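Local coordinates for ankyrin repeat and SAM domain-containing protein 3 (Homo sapiens, PDB 4NL9) that self-associates through its SAM domain, the part of the protein present here, and may take part in vasopressin signalling in the kidney, at residues S6-L11 against V32-F37; D10-L15 against K22-F27; I18-Y23 against K56-S61; E36-T41 against S61-W66. The protein carries 1 engineered substitution. One frame throughout, in Å; residues are numbered along the deposited sequence.

Contact 1. Residues S6-L11 against V32-F37; sequences SGPQDL and VDLREF. Engineered in segment 32-37: Glu36 (natural residue Ile).
A single water accepts from the backbone N-H groups of both Leu11 and Leu34, its oxygen lying 3.0 Å from Leu11 N and 3.0 Å from Leu34 N. It thereby bridges the first residues of two helices, 11-17 and 34-37. Beside the bridge, Leu34 CB sits 3.7 Å from Leu11 N, and Leu34 CD2 reaches back along the incoming loop to Pro8 O at 3.4 Å. Leu11 CG is anti to the backbone N (chi1 -177°), which turns the branched end toward residues 32-37; there Leu11 CD2 meets Val32 O at 3.3 Å, while Leu11 CD1 stands over one face of the Phe37 ring in a CH-pi contact, 3.9 Å from its centroid and 23° off the normal. The Leu11 and Phe37 side chains run at about a right angle. In this all-helical SAM domain, the contact joins the loop entering the first helix to the short helix 34-37, and Phe37 continues inward to Leu14, Met59 and, edge-to-face, the ring of Phe27. The short helix has its own N-cap at Asp33, whose OD1 accepts from Glu36 N at 3.1 Å with an N-H...O angle of 165°; Glu36 is engineered, isoleucine in the natural protein.

Contact 2. Residues D10-L15 against K22-F27; sequences DLAALL and KYLQVF
Leu15 packs against the base of Leu24 where helix 11-17 faces the start of helix 24-29, and the conformations of the two decide which atoms meet. The CG of Leu24 lies anti to its backbone N (chi1 175°), which carries the branched end across the gap although the CB itself does not point straight at the other helix. There the branch divides its work: Leu24 CD2 packs on Ala12 CB at 3.9 Å, and Leu24 CD1 comes to 4.2 Å from Leu11 CG as the Leu11 and Leu24 side chains slide past each other in opposite directions. Leu15 takes the other common rotamer, CG beside the backbone N (chi1 -65°), and delivers Leu15 CD1 to within 3.7 Å of Leu24 CA. The same methyl also touches the Phe27 ring, with Leu15 CD1 3.9 Å from Phe27 CD2. Leu11 crosses Phe27 at about a right angle, its CD2 resting 3.6 Å from Phe27 CB, near the base of the ring. Both methyls approach that ring obliquely. Further round, Phe27 meets Phe37 edge-to-face and packs on Met59, so Phe27 links this pairing of the first two SAM-domain helices to helices 34-37 and 53-65. The first helix is capped separately: Asp10 OD1 accepts from Ala13 N at 2.9 Å, with an N-H...O angle of 151°. Across the contact the side chains meet one another through carbon alone, and Leu15 CD1 also rests on the backbone of Leu24, which suggests that this pairing depends mainly on burial of apolar surface and fit of shape, the Asp10 cap lying within its own segment.

Contact 3. Residues I18-Y23 against K56-S61; sequences IGCLKY and KRKMTS
Lys58 NZ donates to Ile18 O over 2.9 Å, tying helix 53-65 to the end of helix 11-17. That end is a Schellman motif: Gly19, at positive phi, is its C-prime residue, with Cys20 N turned back to Leu15 O and Gly19 N to Glu16 O. The amine approaches at a C=O...N angle of 155°, tilted 22° out of the carbonyl plane. A bend at the third torsion of Lys58 (-68°) brings the amine round to this oxygen. The same NZ also forms a salt bridge with an acidic side chain of the other protein chain in the assembly, and Lys22 and Arg57 have acidic partners there too, so this side of the SAM domain forms part of an intermolecular interface. Apolar packing and a sulfur contact lie alongside. Ile18 CD1 lies 3.8 Å from Met59 CG, the two side chains crossing at about a right angle, and Cys20 SG lies 3.9 Å from Lys58 CE. Met59 is extended beyond CG, which carries its methyl between two residues of the loop: Met59 CE lies 3.9 Å from Cys20 CB and, approaching the ring obliquely, 3.7 Å from Tyr23 CD2.

Contact 4. Residues E36-T41 against S61-W66; sequences EFLTLT and SAIARW. Engineered in segment 36-41: Glu36 (natural residue Ile).
The C-terminal helix 53-65 ends against the Phe37-Leu40 turn, and Ile63 is the residue that fits into that turn. Ile63 CG1 is anti to the carbonyl carbon (chi1 -74°), and Ile63 CD1 reaches Phe37 O at 3.4 Å. The same methyl makes a CH-pi contact with the Phe37 ring, 4.2 Å from the centroid and 21° off the normal. This is the face opposite the one that Leu11 occupies, so the ring is sandwiched between two aliphatic methyls. Ile63 CG1 presses nearer the rim, 3.5 Å from Phe37 CE2, and the other branch, Ile63 CG2, lies 3.6 Å from Leu38 O. The receiving element is a type I beta turn, closed by Leu40 N to Phe37 O at 3.1 Å; in this SAM domain it leads from the short helix toward helix 42-48, where Leu40 packs on Leu45 and Ile48. Just before the turn, the backbone O of the engineered Glu36 accepts from both Thr39 N and Thr39 OG1, the hydroxyl at 2.7 Å lying in the carbonyl plane on a lone pair. At the outer margin Leu38 CD2 touches Trp66 CB at 4.0 Å, and Trp66 in turn packs on Pro8.

Overall arrangement
All four contacts are helix or loop packing within one SAM domain, and Phe37 joins several: contacts 1 and 4 use it directly, and it packs on Phe27 of contact 2 and Met59 of contact 3. Contacts 1, 2 and 3 are partly buried, contact 4 more superficial. Contacts 3 and 4 use successive parts of helix 53-65 and share Ser61; contacts 1 and 2 share Asp10 and Leu11, where the entering loop becomes helix 11-17. Contacts 1 and 3 lie on opposite sides of the chain's centre, about 13 Å apart between centres. Their polar links differ: a water bridge in contact 1, and in contact 3 a lysine that also reaches the other protein chain. Contacts 2 and 4 are apolar packing.

Contact 1. Residues S6-L11 against V32-F37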
loop_
_atom_site.group_PDB
_atom_site.type_symbol
_atom_site.label_atom_id
_atom_site.label_comp_id
_atom_site.label_asym_id
_atom_site.label_seq_id
_atom_site.Cartn_x
_atom_site.Cartn_y
_atom_site.Cartn_z
ATOM N N SER A 6 8.389 -11.201 16.992
ATOM C CA SER A 6 7.060 -11.749 17.214
ATOM C C SER A 6 6.038 -10.827 16.552
ATOM O O SER A 6 6.351 -9.683 16.209
ATOM C CB SER A 6 6.773 -11.920 18.707
ATOM O OG SER A 6 6.908 -10.700 19.408
ATOM N N GLY A 7 4.825 -11.326 16.355
ATOM C CA GLY A 7 3.792 -10.535 15.714
ATOM C C GLY A 7 3.322 -9.401 16.602
ATOM O O GLY A 7 3.687 -9.330 17.776
ATOM N N PRO A 8 2.509 -8.499 16.040
ATOM C CA PRO A 8 1.909 -7.413 16.822
ATOM C C PRO A 8 0.988 -7.971 17.904
ATOM O O PRO A 8 0.333 -8.991 17.690
ATOM C CB PRO A 8 1.098 -6.635 15.776
ATOM C CG PRO A 8 0.870 -7.601 14.660
ATOM C CD PRO A 8 2.096 -8.466 14.627
ATOM N N GLN A 9 0.946 -7.304 19.055
ATOM C CA GLN A 9 0.145 -7.758 20.186
ATOM C C GLN A 9 -1.347 -7.506 19.966
ATOM O O GLN A 9 -2.192 -8.266 20.437
ATOM C CB GLN A 9 0.598 -7.064 21.474
ATOM C CG GLN A 9 2.090 -6.756 21.531
ATOM C CD GLN A 9 2.450 -5.435 20.860
ATOM O OE1 GLN A 9 3.112 -5.411 19.819
ATOM N NE2 GLN A 9 2.017 -4.329 21.462
ATOM N N ASP A 10 -1.661 -6.426 19.256
ATOM C CA ASP A 10 -3.048 -6.044 19.003
ATOM C C ASP A 10 -3.152 -5.251 17.705
ATOM O O ASP A 10 -2.150 -5.015 17.025
ATOM C CB ASP A 10 -3.665 -5.282 20.193
ATOM C CG ASP A 10 -2.893 -4.017 20.576
ATOM O OD1 ASP A 10 -2.135 -3.455 19.767
ATOM O OD2 ASP A 10 -3.078 -3.555 21.722
ATOM N N LEU A 11 -4.361 -4.847 17.339
ATOM C CA LEU A 11 -4.531 -4.175 16.062
ATOM C C LEU A 11 -3.790 -2.839 16.024
ATOM O O LEU A 11 -3.165 -2.508 15.023
ATOM C CB LEU A 11 -6.014 -3.974 15.741
ATOM C CG LEU A 11 -6.313 -3.328 14.388
ATOM C CD1 LEU A 11 -5.668 -4.087 13.205
ATOM C CD2 LEU A 11 -7.820 -3.221 14.209
ATOM N N VAL A 32 -13.752 -4.683 14.793
ATOM C CA VAL A 32 -12.687 -5.470 14.188
ATOM C C VAL A 32 -11.433 -5.376 15.049
ATOM O O VAL A 32 -10.815 -4.312 15.144
ATOM C CB VAL A 32 -12.363 -4.967 12.764
ATOM C CG1 VAL A 32 -11.127 -5.691 12.199
ATOM C CG2 VAL A 32 -13.570 -5.153 11.841
ATOM N N ASP A 33 -11.080 -6.477 15.705
ATOM C CA ASP A 33 -9.827 -6.555 16.444
ATOM C C ASP A 33 -8.757 -7.198 15.572
ATOM O O ASP A 33 -8.989 -7.449 14.387
ATOM C CB ASP A 33 -10.016 -7.368 17.730
ATOM C CG ASP A 33 -10.397 -8.818 17.468
ATOM O OD1 ASP A 33 -10.896 -9.143 16.366
ATOM O OD2 ASP A 33 -10.184 -9.656 18.368
ATOM N N LEU A 34 -7.597 -7.471 16.157
ATOM C CA LEU A 34 -6.488 -8.079 15.416
ATOM C C LEU A 34 -6.857 -9.410 14.781
ATOM O O LEU A 34 -6.595 -9.630 13.602
ATOM C CB LEU A 34 -5.260 -8.249 16.308
ATOM C CG LEU A 34 -4.051 -8.875 15.609
ATOM C CD1 LEU A 34 -3.588 -8.037 14.418
ATOM C CD2 LEU A 34 -2.915 -9.059 16.608
ATOM N N ARG A 35 -7.488 -10.290 15.548
ATOM C CA ARG A 35 -7.866 -11.600 15.024
ATOM C C ARG A 35 -8.765 -11.482 13.790
ATOM O O ARG A 35 -8.508 -12.127 12.767
ATOM C CB ARG A 35 -8.551 -12.413 16.116
ATOM C CG ARG A 35 -8.894 -13.821 15.699
ATOM C CD ARG A 35 -9.273 -14.638 16.925
ATOM N NE ARG A 35 -10.180 -15.736 16.605
ATOM C CZ ARG A 35 -11.505 -15.636 16.639
ATOM N NH1 ARG A 35 -12.075 -14.486 16.974
ATOM N NH2 ARG A 35 -12.261 -16.684 16.335
ATOM N N GLU A 36 -9.801 -10.651 13.868
ATOM C CA GLU A 36 -10.680 -10.466 12.721
ATOM C C GLU A 36 -9.951 -9.771 11.578
ATOM O O GLU A 36 -10.148 -10.116 10.420
ATOM C CB GLU A 36 -11.953 -9.697 13.092
ATOM C CG GLU A 36 -12.884 -9.510 11.901
ATOM C CD GLU A 36 -14.211 -8.867 12.256
ATOM O OE1 GLU A 36 -14.385 -8.440 13.413
ATOM O OE2 GLU A 36 -15.086 -8.793 11.363
ATOM N N PHE A 37 -9.113 -8.792 11.900
ATOM C CA PHE A 37 -8.368 -8.077 10.866
ATOM C C PHE A 37 -7.546 -9.049 10.008
ATOM O O PHE A 37 -7.484 -8.919 8.783
ATOM C CB PHE A 37 -7.466 -7.012 11.516
ATOM C CG PHE A 37 -6.582 -6.275 10.537
ATOM C CD1 PHE A 37 -7.063 -5.171 9.846
ATOM C CD2 PHE A 37 -5.276 -6.693 10.317
ATOM C CE1 PHE A 37 -6.252 -4.487 8.950
ATOM C CE2 PHE A 37 -4.452 -6.016 9.419
ATOM C CZ PHE A 37 -4.944 -4.910 8.738
HETATM O O HOH W 1 -6.692 -6.130 18.708
#

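Contact 2. Residues D10-L15 against K22-F27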
loop_
_atom_site.group_PDB
_atom_site.type_symbol
_atom_site.label_atom_id
_atom_site.label_comp_id
_atom_site.label_asym_id
_atom_site.label_seq_id
_atom_site.Cartn_x
_atom_site.Cartn_y
_atom_site.Cartn_z
ATOM N N ASP A 10 -1.661 -6.426 19.256
ATOM C CA ASP A 10 -3.048 -6.044 19.003
ATOM C C ASP A 10 -3.152 -5.251 17.705
ATOM O O ASP A 10 -2.150 -5.015 17.025
ATOM C CB ASP A 10 -3.665 -5.282 20.193
ATOM C CG ASP A 10 -2.893 -4.017 20.576
ATOM O OD1 ASP A 10 -2.135 -3.455 19.767
ATOM O OD2 ASP A 10 -3.078 -3.555 21.722
ATOM N N LEU A 11 -4.361 -4.847 17.339
ATOM C CA LEU A 11 -4.531 -4.175 16.062
ATOM C C LEU A 11 -3.790 -2.839 16.024
ATOM O O LEU A 11 -3.165 -2.508 15.023
ATOM C CB LEU A 11 -6.014 -3.974 15.741
ATOM C CG LEU A 11 -6.313 -3.328 14.388
ATOM C CD1 LEU A 11 -5.668 -4.087 13.205
ATOM C CD2 LEU A 11 -7.820 -3.221 14.209
ATOM N N ALA A 12 -3.849 -2.087 17.121
ATOM C CA ALA A 12 -3.157 -0.802 17.162
ATOM C C ALA A 12 -1.670 -1.000 16.881
ATOM O O ALA A 12 -1.066 -0.224 16.156
ATOM C CB ALA A 12 -3.370 -0.128 18.502
ATOM N N ALA A 13 -1.101 -2.071 17.428
ATOM C CA ALA A 13 0.313 -2.356 17.209
ATOM C C ALA A 13 0.623 -2.639 15.741
ATOM O O ALA A 13 1.615 -2.153 15.200
ATOM C CB ALA A 13 0.774 -3.511 18.099
ATOM N N LEU A 14 -0.236 -3.417 15.091
ATOM C CA LEU A 14 -0.049 -3.714 13.681
ATOM C C LEU A 14 -0.139 -2.436 12.854
ATOM O O LEU A 14 0.730 -2.166 12.038
ATOM C CB LEU A 14 -1.070 -4.760 13.196
ATOM C CG LEU A 14 -0.918 -5.283 11.761
ATOM C CD1 LEU A 14 -1.490 -6.689 11.626
ATOM C CD2 LEU A 14 -1.618 -4.361 10.753
ATOM N N LEU A 15 -1.207 -1.666 13.055
ATOM C CA LEU A 15 -1.417 -0.443 12.287
ATOM C C LEU A 15 -0.285 0.564 12.508
ATOM O O LEU A 15 0.114 1.266 11.576
ATOM C CB LEU A 15 -2.782 0.174 12.631
ATOM C CG LEU A 15 -3.988 -0.681 12.220
ATOM C CD1 LEU A 15 -5.299 0.003 12.569
ATOM C CD2 LEU A 15 -3.944 -1.020 10.738
ATOM N N LYS A 22 -4.263 6.074 11.424
ATOM C CA LYS A 22 -5.392 6.919 11.052
ATOM C C LYS A 22 -6.660 6.099 10.775
ATOM O O LYS A 22 -7.754 6.655 10.734
ATOM C CB LYS A 22 -5.050 7.799 9.841
ATOM C CG LYS A 22 -4.814 7.003 8.574
ATOM C CD LYS A 22 -4.359 7.891 7.416
ATOM C CE LYS A 22 -5.529 8.634 6.796
ATOM N NZ LYS A 22 -5.139 9.298 5.512
ATOM N N TYR A 23 -6.520 4.780 10.604
ATOM C CA TYR A 23 -7.674 3.914 10.353
ATOM C C TYR A 23 -8.125 3.089 11.565
ATOM O O TYR A 23 -9.097 2.326 11.476
ATOM C CB TYR A 23 -7.428 2.996 9.147
ATOM C CG TYR A 23 -7.224 3.786 7.884
ATOM C CD1 TYR A 23 -8.295 4.437 7.275
ATOM C CD2 TYR A 23 -5.962 3.927 7.330
ATOM C CE1 TYR A 23 -8.112 5.188 6.132
ATOM C CE2 TYR A 23 -5.771 4.663 6.187
ATOM C CZ TYR A 23 -6.845 5.290 5.594
ATOM O OH TYR A 23 -6.626 6.039 4.464
ATOM N N LEU A 24 -7.442 3.248 12.693
ATOM C CA LEU A 24 -7.747 2.402 13.845
ATOM C C LEU A 24 -9.196 2.559 14.311
ATOM O O LEU A 24 -9.876 1.575 14.577
ATOM C CB LEU A 24 -6.782 2.687 15.002
ATOM C CG LEU A 24 -7.066 1.935 16.313
ATOM C CD1 LEU A 24 -6.917 0.419 16.151
ATOM C CD2 LEU A 24 -6.181 2.435 17.447
ATOM N N GLN A 25 -9.679 3.793 14.410
ATOM C CA GLN A 25 -11.027 3.994 14.936
ATOM C C GLN A 25 -12.109 3.481 13.981
ATOM O O GLN A 25 -13.178 3.068 14.423
ATOM C CB GLN A 25 -11.258 5.454 15.340
ATOM C CG GLN A 25 -10.326 5.904 16.463
ATOM C CD GLN A 25 -10.860 7.084 17.263
ATOM O OE1 GLN A 25 -11.339 8.069 16.702
ATOM N NE2 GLN A 25 -10.776 6.982 18.587
ATOM N N VAL A 26 -11.825 3.475 12.683
ATOM C CA VAL A 26 -12.747 2.864 11.734
ATOM C C VAL A 26 -12.910 1.374 12.035
ATOM O O VAL A 26 -14.032 0.854 12.085
ATOM C CB VAL A 26 -12.305 3.084 10.279
ATOM C CG1 VAL A 26 -13.108 2.214 9.353
ATOM C CG2 VAL A 26 -12.480 4.539 9.890
ATOM N N PHE A 27 -11.797 0.685 12.277
ATOM C CA PHE A 27 -11.870 -0.727 12.633
ATOM C C PHE A 27 -12.577 -0.938 13.974
ATOM O O PHE A 27 -13.428 -1.828 14.103
ATOM C CB PHE A 27 -10.473 -1.366 12.655
ATOM C CG PHE A 27 -9.872 -1.557 11.286
ATOM C CD1 PHE A 27 -10.428 -2.461 10.395
ATOM C CD2 PHE A 27 -8.757 -0.834 10.893
ATOM C CE1 PHE A 27 -9.888 -2.644 9.134
ATOM C CE2 PHE A 27 -8.209 -1.010 9.632
ATOM C CZ PHE A 27 -8.781 -1.917 8.743
#

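Contact 3. Residues I18-Y23 against K56-S61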
loop_
_atom_site.group_PDB
_atom_site.type_symbol
_atom_site.label_atom_id
_atom_site.label_comp_id
_atom_site.label_asym_id
_atom_site.label_seq_id
_atom_site.Cartn_x
_atom_site.Cartn_y
_atom_site.Cartn_z
ATOM N N ILE A 18 2.693 -0.275 10.292
ATOM C CA ILE A 18 2.535 0.065 8.883
ATOM C C ILE A 18 2.084 1.512 8.622
ATOM O O ILE A 18 1.691 1.859 7.506
ATOM C CB ILE A 18 1.612 -0.942 8.160
ATOM C CG1 ILE A 18 0.212 -0.956 8.778
ATOM C CG2 ILE A 18 2.210 -2.340 8.229
ATOM C CD1 ILE A 18 -0.773 -1.828 8.009
ATOM N N GLY A 19 2.148 2.352 9.655
ATOM C CA GLY A 19 1.805 3.758 9.522
ATOM C C GLY A 19 0.354 3.999 9.150
ATOM O O GLY A 19 0.030 4.902 8.380
ATOM N N CYS A 20 -0.534 3.191 9.715
ATOM C CA CYS A 20 -1.943 3.268 9.369
ATOM C C CYS A 20 -2.859 3.506 10.568
ATOM O O CYS A 20 -4.041 3.151 10.534
ATOM C CB CYS A 20 -2.366 1.998 8.632
ATOM S SG CYS A 20 -1.780 1.933 6.908
ATOM N N LEU A 21 -2.333 4.135 11.615
ATOM C CA LEU A 21 -3.155 4.383 12.801
ATOM C C LEU A 21 -4.325 5.330 12.528
ATOM O O LEU A 21 -5.289 5.373 13.296
ATOM C CB LEU A 21 -2.320 4.868 13.992
ATOM C CG LEU A 21 -1.662 3.748 14.798
ATOM C CD1 LEU A 21 -0.693 4.355 15.792
ATOM C CD2 LEU A 21 -2.678 2.844 15.520
ATOM N N LYS A 22 -4.263 6.074 11.424
ATOM C CA LYS A 22 -5.392 6.919 11.052
ATOM C C LYS A 22 -6.660 6.099 10.775
ATOM O O LYS A 22 -7.754 6.655 10.734
ATOM C CB LYS A 22 -5.050 7.799 9.841
ATOM C CG LYS A 22 -4.814 7.003 8.574
ATOM C CD LYS A 22 -4.359 7.891 7.416
ATOM C CE LYS A 22 -5.529 8.634 6.796
ATOM N NZ LYS A 22 -5.139 9.298 5.512
ATOM N N TYR A 23 -6.520 4.780 10.604
ATOM C CA TYR A 23 -7.674 3.914 10.353
ATOM C C TYR A 23 -8.125 3.089 11.565
ATOM O O TYR A 23 -9.097 2.326 11.476
ATOM C CB TYR A 23 -7.428 2.996 9.147
ATOM C CG TYR A 23 -7.224 3.786 7.884
ATOM C CD1 TYR A 23 -8.295 4.437 7.275
ATOM C CD2 TYR A 23 -5.962 3.927 7.330
ATOM C CE1 TYR A 23 -8.112 5.188 6.132
ATOM C CE2 TYR A 23 -5.771 4.663 6.187
ATOM C CZ TYR A 23 -6.845 5.290 5.594
ATOM O OH TYR A 23 -6.626 6.039 4.464
ATOM N N LYS A 56 -4.435 0.343 1.817
ATOM C CA LYS A 56 -5.039 -0.966 1.620
ATOM C C LYS A 56 -3.961 -1.989 1.267
ATOM O O LYS A 56 -4.014 -3.139 1.714
ATOM C CB LYS A 56 -6.151 -0.888 0.570
ATOM C CG LYS A 56 -6.830 -2.198 0.235
ATOM C CD LYS A 56 -8.235 -1.972 -0.352
ATOM C CE LYS A 56 -8.273 -0.840 -1.360
ATOM N NZ LYS A 56 -7.479 -1.207 -2.574
ATOM N N ARG A 57 -2.973 -1.575 0.474
ATOM C CA ARG A 57 -1.883 -2.477 0.113
ATOM C C ARG A 57 -0.980 -2.792 1.311
ATOM O O ARG A 57 -0.560 -3.938 1.505
ATOM C CB ARG A 57 -1.071 -1.889 -1.053
ATOM C CG ARG A 57 0.217 -2.646 -1.399
ATOM C CD ARG A 57 -0.004 -4.118 -1.733
ATOM N NE ARG A 57 -0.997 -4.329 -2.781
ATOM C CZ ARG A 57 -0.742 -4.318 -4.087
ATOM N NH1 ARG A 57 -1.727 -4.547 -4.945
ATOM N NH2 ARG A 57 0.488 -4.078 -4.539
ATOM N N LYS A 58 -0.692 -1.793 2.144
ATOM C CA LYS A 58 0.125 -2.065 3.321
ATOM C C LYS A 58 -0.604 -3.014 4.257
ATOM O O LYS A 58 0.017 -3.863 4.897
ATOM C CB LYS A 58 0.516 -0.777 4.025
ATOM C CG LYS A 58 1.485 0.045 3.182
ATOM C CD LYS A 58 2.157 1.137 3.976
ATOM C CE LYS A 58 1.157 2.204 4.370
ATOM N NZ LYS A 58 1.802 3.387 5.015
ATOM N N MET A 59 -1.928 -2.893 4.299
ATOM C CA MET A 59 -2.720 -3.797 5.130
ATOM C C MET A 59 -2.780 -5.216 4.580
ATOM O O MET A 59 -2.625 -6.171 5.330
ATOM C CB MET A 59 -4.126 -3.254 5.353
ATOM C CG MET A 59 -4.155 -2.029 6.244
ATOM S SD MET A 59 -5.822 -1.340 6.301
ATOM C CE MET A 59 -5.497 0.298 6.955
ATOM N N THR A 60 -3.003 -5.366 3.279
ATOM C CA THR A 60 -3.012 -6.721 2.722
ATOM C C THR A 60 -1.628 -7.378 2.849
ATOM O O THR A 60 -1.526 -8.581 3.110
ATOM C CB THR A 60 -3.535 -6.794 1.269
ATOM O OG1 THR A 60 -2.719 -5.981 0.421
ATOM C CG2 THR A 60 -4.984 -6.328 1.182
ATOM N N SER A 61 -0.570 -6.583 2.710
ATOM C CA SER A 61 0.786 -7.079 2.955
ATOM C C SER A 61 0.979 -7.557 4.397
ATOM O O SER A 61 1.549 -8.620 4.628
ATOM C CB SER A 61 1.814 -6.005 2.621
ATOM O OG SER A 61 1.817 -5.748 1.227
#

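Contact 4. Residues E36-T41 against S61-W66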
loop_
_atom_site.group_PDB
_atom_site.type_symbol
_atom_site.label_atom_id
_atom_site.label_comp_id
_atom_site.label_asym_id
_atom_site.label_seq_id
_atom_site.Cartn_x
_atom_site.Cartn_y
_atom_site.Cartn_z
ATOM N N GLU A 36 -9.801 -10.651 13.868
ATOM C CA GLU A 36 -10.680 -10.466 12.721
ATOM C C GLU A 36 -9.951 -9.771 11.578
ATOM O O GLU A 36 -10.148 -10.116 10.420
ATOM C CB GLU A 36 -11.953 -9.697 13.092
ATOM C CG GLU A 36 -12.884 -9.510 11.901
ATOM C CD GLU A 36 -14.211 -8.867 12.256
ATOM O OE1 GLU A 36 -14.385 -8.440 13.413
ATOM O OE2 GLU A 36 -15.086 -8.793 11.363
ATOM N N PHE A 37 -9.113 -8.792 11.900
ATOM C CA PHE A 37 -8.368 -8.077 10.866
ATOM C C PHE A 37 -7.546 -9.049 10.008
ATOM O O PHE A 37 -7.484 -8.919 8.783
ATOM C CB PHE A 37 -7.466 -7.012 11.516
ATOM C CG PHE A 37 -6.582 -6.275 10.537
ATOM C CD1 PHE A 37 -7.063 -5.171 9.846
ATOM C CD2 PHE A 37 -5.276 -6.693 10.317
ATOM C CE1 PHE A 37 -6.252 -4.487 8.950
ATOM C CE2 PHE A 37 -4.452 -6.016 9.419
ATOM C CZ PHE A 37 -4.944 -4.910 8.738
ATOM N N LEU A 38 -6.935 -10.038 10.656
ATOM C CA LEU A 38 -6.072 -10.990 9.965
ATOM C C LEU A 38 -6.837 -11.975 9.092
ATOM O O LEU A 38 -6.217 -12.743 8.347
ATOM C CB LEU A 38 -5.163 -11.715 10.960
ATOM C CG LEU A 38 -4.127 -10.831 11.659
ATOM C CD1 LEU A 38 -3.411 -11.597 12.762
ATOM C CD2 LEU A 38 -3.103 -10.244 10.670
ATOM N N THR A 39 -8.164 -11.944 9.171
ATOM C CA THR A 39 -9.011 -12.742 8.276
ATOM C C THR A 39 -9.562 -11.954 7.082
ATOM O O THR A 39 -10.223 -12.530 6.222
ATOM C CB THR A 39 -10.230 -13.355 9.012
ATOM O OG1 THR A 39 -11.213 -12.345 9.270
ATOM C CG2 THR A 39 -9.811 -14.034 10.306
ATOM N N LEU A 40 -9.310 -10.647 7.023
ATOM C CA LEU A 40 -9.956 -9.820 6.005
ATOM C C LEU A 40 -9.290 -9.958 4.658
ATOM O O LEU A 40 -8.085 -10.121 4.570
ATOM C CB LEU A 40 -9.941 -8.342 6.403
ATOM C CG LEU A 40 -10.668 -8.041 7.707
ATOM C CD1 LEU A 40 -10.514 -6.566 8.032
ATOM C CD2 LEU A 40 -12.140 -8.422 7.606
ATOM N N THR A 41 -10.104 -9.894 3.615
ATOM C CA THR A 41 -9.594 -9.826 2.257
ATOM C C THR A 41 -9.550 -8.372 1.798
ATOM O O THR A 41 -10.071 -7.465 2.471
ATOM C CB THR A 41 -10.467 -10.627 1.264
ATOM O OG1 THR A 41 -11.716 -9.951 1.085
ATOM C CG2 THR A 41 -10.711 -12.046 1.779
ATOM N N SER A 61 -0.570 -6.583 2.710
ATOM C CA SER A 61 0.786 -7.079 2.955
ATOM C C SER A 61 0.979 -7.557 4.397
ATOM O O SER A 61 1.549 -8.620 4.628
ATOM C CB SER A 61 1.814 -6.005 2.621
ATOM O OG SER A 61 1.817 -5.748 1.227
ATOM N N ALA A 62 0.496 -6.772 5.354
ATOM C CA ALA A 62 0.617 -7.120 6.764
ATOM C C ALA A 62 -0.163 -8.384 7.083
ATOM O O ALA A 62 0.292 -9.229 7.850
ATOM C CB ALA A 62 0.138 -5.970 7.634
ATOM N N ILE A 63 -1.344 -8.504 6.490
ATOM C CA ILE A 63 -2.196 -9.664 6.724
ATOM C C ILE A 63 -1.506 -10.932 6.219
ATOM O O ILE A 63 -1.468 -11.953 6.913
ATOM C CB ILE A 63 -3.583 -9.473 6.078
ATOM C CG1 ILE A 63 -4.412 -8.470 6.892
ATOM C CG2 ILE A 63 -4.317 -10.802 5.976
ATOM C CD1 ILE A 63 -5.601 -7.909 6.138
ATOM N N ALA A 64 -0.924 -10.850 5.027
ATOM C CA ALA A 64 -0.169 -11.967 4.473
ATOM C C ALA A 64 1.058 -12.269 5.333
ATOM O O ALA A 64 1.432 -13.427 5.515
ATOM C CB ALA A 64 0.242 -11.660 3.055
ATOM N N ARG A 65 1.667 -11.223 5.875
ATOM C CA ARG A 65 2.868 -11.366 6.692
ATOM C C ARG A 65 2.588 -12.085 8.012
ATOM O O ARG A 65 3.396 -12.899 8.469
ATOM C CB ARG A 65 3.497 -9.990 6.945
ATOM C CG ARG A 65 4.735 -10.000 7.830
ATOM C CD ARG A 65 5.594 -8.756 7.607
ATOM N NE ARG A 65 4.814 -7.518 7.611
ATOM C CZ ARG A 65 4.519 -6.808 6.523
ATOM N NH1 ARG A 65 4.939 -7.208 5.329
ATOM N NH2 ARG A 65 3.804 -5.696 6.630
ATOM N N TRP A 66 1.435 -11.795 8.612
ATOM C CA TRP A 66 1.085 -12.346 9.916
ATOM C C TRP A 66 -0.077 -13.331 9.819
ATOM O O TRP A 66 -0.599 -13.788 10.838
ATOM C CB TRP A 66 0.749 -11.223 10.905
ATOM C CG TRP A 66 1.836 -10.198 11.051
ATOM C CD1 TRP A 66 1.789 -8.888 10.660
ATOM C CD2 TRP A 66 3.144 -10.402 11.609
ATOM N NE1 TRP A 66 2.977 -8.264 10.952
ATOM C CE2 TRP A 66 3.825 -9.170 11.531
ATOM C CE3 TRP A 66 3.800 -11.502 12.167
ATOM C CZ2 TRP A 66 5.128 -9.009 11.994
ATOM C CZ3 TRP A 66 5.099 -11.340 12.621
ATOM C CH2 TRP A 66 5.746 -10.103 12.534
#